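Local structure of NADH dehydrogenase, putative (Plasmodium falciparum, 5JWC) at residues Y432-S435 and N436-N440; T242-I245 and S246-T249. The protein probably passes electrons from NADH through its bound FAD to ubiquinone, as a type II NADH dehydrogenase of the malaria parasite, and binds the quinolone inhibitor RYL-552. All blocks are in the same frame, centred on the assembly; numbering follows the deposited sequence.

Contact 1: residues Y432-S435 and N436-N440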
# COMPACT_ATOMS: atom_id res chain seq x y z
N TYR A 432 -12.14 -22.05 18.04
CA TYR A 432 -11.87 -22.09 19.46
C TYR A 432 -12.37 -23.42 20.06
O TYR A 432 -11.70 -24.00 20.92
CB TYR A 432 -12.49 -20.89 20.18
CG TYR A 432 -11.66 -19.62 19.95
CD1 TYR A 432 -10.35 -19.72 19.46
CD2 TYR A 432 -12.16 -18.35 20.25
CE1 TYR A 432 -9.57 -18.59 19.25
CE2 TYR A 432 -11.37 -17.21 20.05
CZ TYR A 432 -10.08 -17.35 19.55
OH TYR A 432 -9.27 -16.24 19.33
N TYR A 433 -13.53 -23.87 19.60
CA TYR A 433 -14.08 -25.16 20.04
C TYR A 433 -13.09 -26.28 19.74
O TYR A 433 -12.75 -27.07 20.63
CB TYR A 433 -15.43 -25.44 19.35
CG TYR A 433 -15.83 -26.90 19.30
CD1 TYR A 433 -16.51 -27.50 20.36
CD2 TYR A 433 -15.52 -27.68 18.19
CE1 TYR A 433 -16.87 -28.85 20.32
CE2 TYR A 433 -15.88 -29.03 18.14
CZ TYR A 433 -16.55 -29.60 19.20
OH TYR A 433 -16.89 -30.94 19.13
N LEU A 434 -12.61 -26.33 18.50
CA LEU A 434 -11.84 -27.47 18.05
C LEU A 434 -10.41 -27.47 18.62
O LEU A 434 -9.88 -28.53 18.98
CB LEU A 434 -11.80 -27.52 16.53
CG LEU A 434 -11.13 -28.76 15.95
CD1 LEU A 434 -11.87 -30.01 16.47
CD2 LEU A 434 -11.14 -28.66 14.43
N SER A 435 -9.80 -26.29 18.70
CA SER A 435 -8.47 -26.17 19.29
C SER A 435 -8.56 -26.56 20.77
O SER A 435 -7.71 -27.29 21.28
CB SER A 435 -7.90 -24.75 19.09
OG SER A 435 -8.66 -23.78 19.79
N ASN A 436 -9.62 -26.11 21.45
CA ASN A 436 -9.85 -26.55 22.82
C ASN A 436 -10.05 -28.07 22.93
O ASN A 436 -9.64 -28.68 23.93
CB ASN A 436 -11.06 -25.85 23.44
CG ASN A 436 -11.26 -26.20 24.90
OD1 ASN A 436 -10.50 -25.77 25.77
ND2 ASN A 436 -12.29 -26.99 25.19
N VAL A 437 -10.68 -28.68 21.93
CA VAL A 437 -10.82 -30.13 21.94
C VAL A 437 -9.45 -30.81 21.86
O VAL A 437 -9.19 -31.80 22.57
CB VAL A 437 -11.72 -30.64 20.80
CG1 VAL A 437 -11.60 -32.15 20.66
CG2 VAL A 437 -13.18 -30.31 21.09
N PHE A 438 -8.58 -30.29 21.00
CA PHE A 438 -7.22 -30.81 20.90
C PHE A 438 -6.40 -30.56 22.17
O PHE A 438 -5.68 -31.46 22.62
CB PHE A 438 -6.50 -30.23 19.69
CG PHE A 438 -6.78 -30.94 18.41
CD1 PHE A 438 -6.00 -32.02 18.02
CD2 PHE A 438 -7.83 -30.56 17.61
CE1 PHE A 438 -6.26 -32.69 16.84
CE2 PHE A 438 -8.11 -31.23 16.42
CZ PHE A 438 -7.32 -32.29 16.04
N ASN A 439 -6.55 -29.39 22.77
CA ASN A 439 -5.79 -29.07 23.97
C ASN A 439 -6.21 -29.87 25.21
O ASN A 439 -5.36 -30.23 26.03
CB ASN A 439 -5.91 -27.58 24.33
CG ASN A 439 -5.22 -26.66 23.31
OD1 ASN A 439 -4.42 -27.11 22.50
ND2 ASN A 439 -5.54 -25.36 23.37
N ASN A 440 -7.50 -30.13 25.36
CA ASN A 440 -8.03 -30.59 26.65
C ASN A 440 -8.87 -31.86 26.64
O ASN A 440 -9.38 -32.28 27.68
CB ASN A 440 -8.85 -29.46 27.26
CG ASN A 440 -8.00 -28.28 27.66
OD1 ASN A 440 -6.93 -28.44 28.26
ND2 ASN A 440 -8.47 -27.09 27.33
O HOH W 1 -14.16 -27.30 22.98
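Tyr432 O to Asn436 N, at 3.0 Å, is the first of four successive i to i+4 backbone bonds that carry helix 424-440 through 432-435 into 436-440; the last runs from Asn439 N to Ser435 O at 2.8 Å. On one flank Val437 lays its CG2 methyl over a face of the Tyr433 ring, a CH-pi contact 4.1 Å from the centroid and 17° off the ring normal. With CG swung anti to the backbone N (chi1 158°), the Tyr433 ring lies alongside Val437, while its OH bonds to Pro451 O beyond the helix. On the buried flank Leu434 and Phe438 point the same way: Leu434 CG sits 3.9 Å from Phe438 CE2, and Leu434 O meets the edge of that ring in its plane. Tyr131 and Tyr338 add edge-to-face contacts to the Phe438 ring.

The polar flank is bridged by a water that donates to Tyr433 O at 2.8 Å and accepts from Asn436 ND2 at 2.9 Å. The other end of the same amide, Asn436 OD1, takes a bond from Asn440 ND2, whose nitrogen stands 46° above the carbonyl plane. Gripped at both ends, the Asn436 amide has its rotation fixed, and Tyr433 O serves the water as well as Val437 N. Ser435 OG and Asn439 ND2 bond to Asn46, so this last turn pairs an apolar flank with polar ties to the end of helix 38-46.

Contact 2: residues T242-I245 and S246-T249; sequences TQNI and SDFT
Ile245 O is gripped twice by Thr249: the backbone N comes in at 2.9 Å, and the hydroxyl OG1 donates from above the carbonyl plane at 2.8 Å. Thr249 OG1 reaches back because it lies beside its own backbone N (chi1 -58°), so the hydroxyl of this buried residue is satisfied within the helix. Ile245 CG2 passes 4.0 Å from the same OG1, and the isoleucine packs against Val470 and Leu238. Phe248 turns its ring away from the first turn, toward Val470 and Ile464, while Ser246 OG bonds to Leu237 O. This is the tightly packed side, set against strands 460-465 and 468-473 and the loop that precedes the helix.

The exposed side is held by polar groups. Gln243 NE2 donates to Asp247 OD1 at 2.7 Å, its N-H bent to 133°; the carboxylate oxygen lies in the amide plane, but the nitrogen stands above the carboxylate plane, and the two planes are 44° apart. A bend at chi2 curls the glutamine along the helix to reach one turn on, and its OE1 is held by Asn236 ND2. Asn244 is also exposed, and its OD1 stays 4.5 Å from Asp247 OD2.

At the start, Thr242 OG1 accepts from Ile245 N at 3.3 Å and also bonds to Glu477. Thr242 is thus a threonine N-cap, opening the helix that crosses between parallel strands 227-232 and 259-262 in a beta-alpha-beta unit of the pyridine nucleotide-disulphide oxidoreductase fold.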
# COMPACT_ATOMS: atom_id res chain seq x y z
N THR A 242 -33.57 -7.15 10.27
CA THR A 242 -35.01 -6.93 10.43
C THR A 242 -35.62 -6.03 9.36
O THR A 242 -34.90 -5.24 8.71
CB THR A 242 -35.32 -6.33 11.79
OG1 THR A 242 -34.80 -5.00 11.85
CG2 THR A 242 -34.69 -7.18 12.91
N GLN A 243 -36.94 -6.13 9.20
CA GLN A 243 -37.62 -5.36 8.18
C GLN A 243 -37.47 -3.87 8.42
O GLN A 243 -37.30 -3.10 7.48
CB GLN A 243 -39.10 -5.77 8.11
CG GLN A 243 -39.90 -5.08 7.00
CD GLN A 243 -39.33 -5.38 5.60
OE1 GLN A 243 -39.12 -6.53 5.23
NE2 GLN A 243 -39.07 -4.32 4.84
N ASN A 244 -37.50 -3.46 9.68
CA ASN A 244 -37.30 -2.05 10.01
C ASN A 244 -35.89 -1.58 9.62
O ASN A 244 -35.72 -0.44 9.16
CB ASN A 244 -37.55 -1.79 11.50
CG ASN A 244 -39.02 -1.60 11.82
OD1 ASN A 244 -39.80 -1.19 10.98
ND2 ASN A 244 -39.40 -1.90 13.06
N ILE A 245 -34.89 -2.44 9.81
CA ILE A 245 -33.53 -2.09 9.41
C ILE A 245 -33.44 -1.99 7.88
O ILE A 245 -32.85 -1.03 7.35
CB ILE A 245 -32.49 -3.09 9.97
CG1 ILE A 245 -32.24 -2.75 11.44
CG2 ILE A 245 -31.15 -3.01 9.17
CD1 ILE A 245 -31.41 -3.75 12.19
N SER A 246 -34.02 -2.94 7.17
CA SER A 246 -34.06 -2.88 5.70
C SER A 246 -34.71 -1.60 5.18
O SER A 246 -34.19 -0.96 4.26
CB SER A 246 -34.79 -4.10 5.13
OG SER A 246 -34.09 -5.28 5.44
N ASP A 247 -35.84 -1.21 5.77
CA ASP A 247 -36.53 0.00 5.31
C ASP A 247 -35.69 1.25 5.61
O ASP A 247 -35.62 2.17 4.80
CB ASP A 247 -37.91 0.17 5.95
CG ASP A 247 -38.84 -0.98 5.67
OD1 ASP A 247 -38.70 -1.64 4.62
OD2 ASP A 247 -39.74 -1.21 6.50
N PHE A 248 -35.12 1.30 6.81
CA PHE A 248 -34.29 2.43 7.20
C PHE A 248 -33.05 2.56 6.30
O PHE A 248 -32.65 3.67 5.94
CB PHE A 248 -33.86 2.31 8.66
CG PHE A 248 -32.91 3.38 9.11
CD1 PHE A 248 -33.25 4.72 8.99
CD2 PHE A 248 -31.68 3.05 9.65
CE1 PHE A 248 -32.37 5.71 9.41
CE2 PHE A 248 -30.80 4.02 10.07
CZ PHE A 248 -31.14 5.35 9.94
N THR A 249 -32.48 1.42 5.91
CA THR A 249 -31.33 1.41 5.01
C THR A 249 -31.67 1.95 3.62
O THR A 249 -30.94 2.80 3.08
CB THR A 249 -30.72 -0.02 4.88
OG1 THR A 249 -30.34 -0.49 6.18
CG2 THR A 249 -29.51 -0.00 3.99

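How the contacts relate
Contact 2 precedes contact 1 in the chain, and the two lie on opposite sides of its centre, each about 22 Å from it. Their own centres are 38 Å apart and their nearest atoms about 25 Å, so they do not touch. Each is a stretch of one helix beside a different sheet: 242-249 opens a crossover of the five-stranded parallel sheet, whereas 432-440 finishes a helix that packs on the later part of helix 38-46, the helix that follows the GxGxxG turn at the FAD. Neither lines an inhibitor pocket. The side chain of Phe248 is about 12 Å from a bound RYL-552, and the side chain of Tyr432 about 7 Å from a Triton X-100 fragment.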